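Local coordinates for putative exported protein (Bordetella pertussis Tohama I, PDB 2PFY) that binds pyroglutamic acid as an extracytoplasmic solute receptor, probably delivering it to a tripartite ATP-independent periplasmic (TRAP) transporter, at residues L85-T99 with G289-K301. Sequence-based numbering, arbitrary orientation.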
loop_
_atom_site.group_PDB
_atom_site.type_symbol
_atom_site.label_atom_id
_atom_site.label_comp_id
_atom_site.label_asym_id
_atom_site.label_seq_id
_atom_site.Cartn_x
_atom_site.Cartn_y
_atom_site.Cartn_z
ATOM N N LEU A 85 10.959 -8.126 -7.062
ATOM C CA LEU A 85 12.086 -7.209 -6.961
ATOM C C LEU A 85 12.556 -7.039 -5.512
ATOM O O LEU A 85 13.760 -6.992 -5.220
ATOM C CB LEU A 85 11.709 -5.860 -7.586
ATOM C CG LEU A 85 12.741 -4.718 -7.479
ATOM C CD1 LEU A 85 13.997 -4.960 -8.320
ATOM C CD2 LEU A 85 12.116 -3.408 -7.865
ATOM N N ALA A 86 11.607 -6.939 -4.583
ATOM C CA ALA A 86 11.945 -6.739 -3.173
ATOM C C ALA A 86 10.874 -7.410 -2.297
ATOM O O ALA A 86 9.965 -6.752 -1.793
ATOM C CB ALA A 86 12.044 -5.256 -2.860
ATOM N N SER A 87 10.978 -8.723 -2.141
ATOM C CA SER A 87 9.860 -9.499 -1.615
ATOM C C SER A 87 9.980 -9.831 -0.144
ATOM O O SER A 87 9.023 -10.312 0.466
ATOM C CB SER A 87 9.668 -10.758 -2.452
ATOM O OG SER A 87 8.886 -10.452 -3.606
ATOM N N SER A 88 11.166 -9.594 0.417
ATOM C CA SER A 88 11.368 -9.675 1.867
ATOM C C SER A 88 11.283 -8.270 2.478
ATOM O O SER A 88 11.475 -7.280 1.780
ATOM C CB SER A 88 12.717 -10.318 2.185
ATOM O OG SER A 88 13.760 -9.457 1.798
ATOM N N PHE A 89 10.957 -8.166 3.763
ATOM C CA PHE A 89 10.967 -6.832 4.402
ATOM C C PHE A 89 12.306 -6.123 4.304
ATOM O O PHE A 89 12.341 -4.899 4.122
ATOM C CB PHE A 89 10.520 -6.882 5.860
ATOM C CG PHE A 89 9.028 -7.017 6.035
ATOM C CD1 PHE A 89 8.180 -5.959 5.716
ATOM C CD2 PHE A 89 8.474 -8.206 6.552
ATOM C CE1 PHE A 89 6.770 -6.077 5.889
ATOM C CE2 PHE A 89 7.080 -8.340 6.736
ATOM C CZ PHE A 89 6.228 -7.265 6.407
ATOM N N ASN A 90 13.407 -6.876 4.453
ATOM C CA ASN A 90 14.765 -6.261 4.428
ATOM C C ASN A 90 15.051 -5.653 3.063
ATOM O O ASN A 90 15.504 -4.521 2.970
ATOM C CB ASN A 90 15.864 -7.277 4.815
ATOM C CG ASN A 90 15.963 -7.502 6.334
ATOM O OD1 ASN A 90 15.199 -6.940 7.135
ATOM N ND2 ASN A 90 16.908 -8.349 6.729
ATOM N N GLU A 91 14.722 -6.380 2.000
ATOM C CA GLU A 91 14.822 -5.803 0.642
ATOM C C GLU A 91 13.877 -4.607 0.474
ATOM O O GLU A 91 14.272 -3.600 -0.112
ATOM C CB GLU A 91 14.506 -6.835 -0.437
ATOM C CG GLU A 91 15.551 -7.895 -0.628
ATOM C CD GLU A 91 15.059 -8.983 -1.564
ATOM O OE1 GLU A 91 14.085 -9.693 -1.221
ATOM O OE2 GLU A 91 15.636 -9.110 -2.655
ATOM N N SER A 92 12.621 -4.750 0.937
ATOM C CA SER A 92 11.618 -3.673 0.833
ATOM C C SER A 92 12.134 -2.384 1.469
ATOM O O SER A 92 11.981 -1.288 0.905
ATOM C CB SER A 92 10.278 -4.102 1.479
ATOM O OG SER A 92 9.225 -3.183 1.178
ATOM N N GLU A 93 12.740 -2.541 2.638
ATOM C CA GLU A 93 13.256 -1.442 3.434
ATOM C C GLU A 93 14.391 -0.693 2.717
ATOM O O GLU A 93 14.441 0.526 2.751
ATOM C CB GLU A 93 13.698 -1.918 4.809
ATOM C CG GLU A 93 13.966 -0.745 5.756
ATOM C CD GLU A 93 14.502 -1.136 7.112
ATOM O OE1 GLU A 93 14.450 -2.331 7.491
ATOM O OE2 GLU A 93 14.979 -0.216 7.812
ATOM N N LYS A 94 15.265 -1.445 2.057
ATOM C CA LYS A 94 16.360 -0.904 1.279
ATOM C C LYS A 94 15.790 -0.203 0.063
ATOM O O LYS A 94 16.184 0.923 -0.250
ATOM C CB LYS A 94 17.315 -2.024 0.861
ATOM C CG LYS A 94 18.589 -1.550 0.112
ATOM C CD LYS A 94 19.626 -2.694 0.035
ATOM C CE LYS A 94 20.940 -2.222 -0.629
ATOM N NZ LYS A 94 21.120 -0.720 -0.555
ATOM N N LEU A 95 14.827 -0.844 -0.597
ATOM C CA LEU A 95 14.140 -0.211 -1.715
ATOM C C LEU A 95 13.471 1.113 -1.287
ATOM O O LEU A 95 13.543 2.114 -2.011
ATOM C CB LEU A 95 13.136 -1.184 -2.370
ATOM C CG LEU A 95 12.337 -0.689 -3.598
ATOM C CD1 LEU A 95 13.272 -0.216 -4.775
ATOM C CD2 LEU A 95 11.331 -1.716 -4.104
ATOM N N TRP A 96 12.834 1.115 -0.113
ATOM C CA TRP A 96 12.129 2.293 0.401
ATOM C C TRP A 96 13.109 3.450 0.663
ATOM O O TRP A 96 12.858 4.599 0.307
ATOM C CB TRP A 96 11.299 1.948 1.653
ATOM C CG TRP A 96 10.705 3.178 2.334
ATOM C CD1 TRP A 96 11.056 3.690 3.554
ATOM C CD2 TRP A 96 9.704 4.065 1.809
ATOM N NE1 TRP A 96 10.325 4.812 3.835
ATOM C CE2 TRP A 96 9.489 5.073 2.786
ATOM C CE3 TRP A 96 8.939 4.088 0.621
ATOM C CZ2 TRP A 96 8.566 6.113 2.609
ATOM C CZ3 TRP A 96 8.018 5.119 0.442
ATOM C CH2 TRP A 96 7.834 6.119 1.445
ATOM N N LYS A 97 14.228 3.119 1.285
ATOM C CA LYS A 97 15.281 4.096 1.574
ATOM C C LYS A 97 15.780 4.786 0.268
ATOM O O LYS A 97 15.997 5.997 0.252
ATOM C CB LYS A 97 16.410 3.392 2.321
ATOM C CG LYS A 97 16.692 3.944 3.728
ATOM C CD LYS A 97 18.136 3.545 4.181
ATOM C CE LYS A 97 19.081 4.772 4.279
ATOM N NZ LYS A 97 20.406 4.524 3.623
ATOM N N ALA A 98 15.901 4.024 -0.822
ATOM C CA ALA A 98 16.219 4.549 -2.173
ATOM C C ALA A 98 15.060 5.286 -2.858
ATOM O O ALA A 98 15.286 6.171 -3.701
ATOM C CB ALA A 98 16.677 3.397 -3.099
ATOM N N THR A 99 13.824 4.893 -2.540
ATOM C CA THR A 99 12.635 5.447 -3.207
ATOM C C THR A 99 12.189 6.766 -2.572
ATOM O O THR A 99 11.867 7.747 -3.287
ATOM C CB THR A 99 11.469 4.434 -3.172
ATOM O OG1 THR A 99 11.877 3.220 -3.808
ATOM C CG2 THR A 99 10.248 4.957 -3.879
ATOM N N GLY A 289 12.768 7.448 -16.006
ATOM C CA GLY A 289 13.837 8.126 -16.742
ATOM C C GLY A 289 15.166 7.714 -16.170
ATOM O O GLY A 289 15.358 6.552 -15.821
ATOM N N ALA A 290 16.069 8.684 -16.055
ATOM C CA ALA A 290 17.336 8.514 -15.363
ATOM C C ALA A 290 17.099 8.463 -13.859
ATOM O O ALA A 290 17.905 7.902 -13.112
ATOM C CB ALA A 290 18.290 9.668 -15.712
ATOM N N ASP A 291 16.003 9.072 -13.414
ATOM C CA ASP A 291 15.638 9.042 -12.000
ATOM C C ASP A 291 15.340 7.598 -11.581
ATOM O O ASP A 291 15.834 7.130 -10.562
ATOM C CB ASP A 291 14.460 9.984 -11.715
ATOM C CG ASP A 291 14.779 11.460 -12.052
ATOM O OD1 ASP A 291 14.382 12.358 -11.287
ATOM O OD2 ASP A 291 15.410 11.718 -13.098
ATOM N N GLY A 292 14.566 6.898 -12.402
ATOM C CA GLY A 292 14.364 5.456 -12.253
ATOM C C GLY A 292 15.665 4.686 -12.094
ATOM O O GLY A 292 15.855 3.969 -11.099
ATOM N N GLN A 293 16.572 4.842 -13.066
ATOM C CA GLN A 293 17.868 4.155 -13.016
ATOM C C GLN A 293 18.691 4.484 -11.772
ATOM O O GLN A 293 19.313 3.592 -11.199
ATOM C CB GLN A 293 18.694 4.385 -14.293
ATOM C CG GLN A 293 18.234 3.567 -15.514
ATOM C CD GLN A 293 18.372 2.046 -15.344
ATOM O OE1 GLN A 293 19.192 1.549 -14.563
ATOM N NE2 GLN A 293 17.554 1.305 -16.085
ATOM N N GLN A 294 18.694 5.744 -11.336
ATOM C CA GLN A 294 19.417 6.069 -10.099
ATOM C C GLN A 294 18.773 5.462 -8.846
ATOM O O GLN A 294 19.461 5.202 -7.856
ATOM C CB GLN A 294 19.781 7.568 -9.924
ATOM C CG GLN A 294 18.742 8.629 -10.293
ATOM C CD GLN A 294 19.300 10.074 -10.203
ATOM O OE1 GLN A 294 19.639 10.562 -9.114
ATOM N NE2 GLN A 294 19.382 10.756 -11.354
ATOM N N LEU A 295 17.460 5.233 -8.904
ATOM C CA LEU A 295 16.739 4.551 -7.814
ATOM C C LEU A 295 17.168 3.073 -7.762
ATOM O O LEU A 295 17.618 2.580 -6.728
ATOM C CB LEU A 295 15.218 4.711 -7.986
ATOM C CG LEU A 295 14.213 4.257 -6.910
ATOM C CD1 LEU A 295 12.792 4.627 -7.316
ATOM C CD2 LEU A 295 14.305 2.761 -6.639
ATOM N N LEU A 296 17.038 2.388 -8.893
ATOM C CA LEU A 296 17.449 0.991 -9.014
ATOM C C LEU A 296 18.929 0.759 -8.672
ATOM O O LEU A 296 19.252 -0.179 -7.937
ATOM C CB LEU A 296 17.113 0.464 -10.404
ATOM C CG LEU A 296 16.016 -0.581 -10.636
ATOM C CD1 LEU A 296 14.850 -0.532 -9.618
ATOM C CD2 LEU A 296 15.514 -0.523 -12.077
ATOM N N ASP A 297 19.817 1.622 -9.175
ATOM C CA ASP A 297 21.236 1.603 -8.771
ATOM C C ASP A 297 21.413 1.731 -7.262
ATOM O O ASP A 297 22.143 0.938 -6.651
ATOM C CB ASP A 297 22.043 2.716 -9.477
ATOM C CG ASP A 297 22.113 2.530 -10.989
ATOM O OD1 ASP A 297 21.983 1.373 -11.458
ATOM O OD2 ASP A 297 22.296 3.555 -11.706
ATOM N N ALA A 298 20.748 2.721 -6.665
ATOM C CA ALA A 298 20.782 2.915 -5.215
ATOM C C ALA A 298 20.297 1.675 -4.445
ATOM O O ALA A 298 20.917 1.280 -3.448
ATOM C CB ALA A 298 19.975 4.149 -4.810
ATOM N N TYR A 299 19.195 1.076 -4.909
ATOM C CA TYR A 299 18.655 -0.147 -4.302
ATOM C C TYR A 299 19.638 -1.307 -4.418
ATOM O O TYR A 299 19.986 -1.942 -3.413
ATOM C CB TYR A 299 17.325 -0.546 -4.958
ATOM C CG TYR A 299 16.805 -1.924 -4.561
ATOM C CD1 TYR A 299 16.644 -2.280 -3.216
ATOM C CD2 TYR A 299 16.468 -2.865 -5.534
ATOM C CE1 TYR A 299 16.154 -3.552 -2.851
ATOM C CE2 TYR A 299 15.976 -4.142 -5.181
ATOM C CZ TYR A 299 15.821 -4.469 -3.846
ATOM O OH TYR A 299 15.349 -5.714 -3.510
ATOM N N ARG A 300 20.088 -1.568 -5.648
ATOM C CA ARG A 300 20.935 -2.732 -5.916
ATOM C C ARG A 300 22.394 -2.536 -5.469
ATOM O O ARG A 300 23.196 -3.470 -5.532
ATOM C CB ARG A 300 20.778 -3.218 -7.370
ATOM C CG ARG A 300 19.583 -4.182 -7.542
ATOM C CD ARG A 300 19.194 -4.407 -9.007
ATOM N NE ARG A 300 18.081 -5.349 -9.292
ATOM C CZ ARG A 300 17.587 -6.321 -8.504
ATOM N NH1 ARG A 300 18.058 -6.580 -7.283
ATOM N NH2 ARG A 300 16.592 -7.067 -8.966
ATOM N N LYS A 301 22.704 -1.330 -4.980
ATOM C CA LYS A 301 23.961 -1.028 -4.285
ATOM C C LYS A 301 24.138 -1.933 -3.051
ATOM O O LYS A 301 24.198 -1.472 -1.900
ATOM C CB LYS A 301 23.992 0.458 -3.885
ATOM C CG LYS A 301 25.305 0.968 -3.265
ATOM C CD LYS A 301 26.245 1.567 -4.304
ATOM C CE LYS A 301 27.532 2.082 -3.647
ATOM N NZ LYS A 301 28.408 2.812 -4.611
#
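The ring of Y299 lies against helix 89-99, with one face on L95: methyl CD1 sits 3.9 Å above the ring plane, offset toward the rim, and CB of the same leucine makes an off-centre CH-pi contact. At the ring's edge, near its plane, is the carbonyl of L85. E91 O, K94 CG and A86 CB approach obliquely. The second flat group, the guanidinium of R300, takes L85 CD1 over one face, 3.4 Å from NH2.

Y299 reaches this place because its CG is anti to the backbone N (chi1 170°), which carries the ring off its own helix so that its hydroxyl reaches the 85-88 segment ahead of helix 89-99. Y299 OH donates to L85 O at 2.7 Å, the donor tilted 23° from the carbonyl plane. The bond ties the phenol's far end to that segment, while L85 CD1 packs beside CE2. The capping box of S88 and E91 shapes the start of the helix: E91 N donates to S88 OG and, in return, S88 N donates weakly to E91 OE1; S88 OG also donates to OE1.

Further along, A98 CB meets A298 CB at 3.8 Å, and L295 CD2 touches both L95 CD1 and T99 OG1. That hydroxyl is itself bonded to L95 O, approaching from above the carbonyl plane. On the outer side K94 runs past Y299 O, and its NZ gives a weak bond to K301 O at 3.4 Å.

The axes of 89-99 and 290-300 come within 8.5 Å, their N-to-C directions 139° apart, well away from strictly antiparallel. Y299 contributes the largest share of the buried surface. L296 also touches helix 267-287, so the C-terminal helix bridges two others in the periplasmic-binding-protein fold of this DctP-family TRAP receptor.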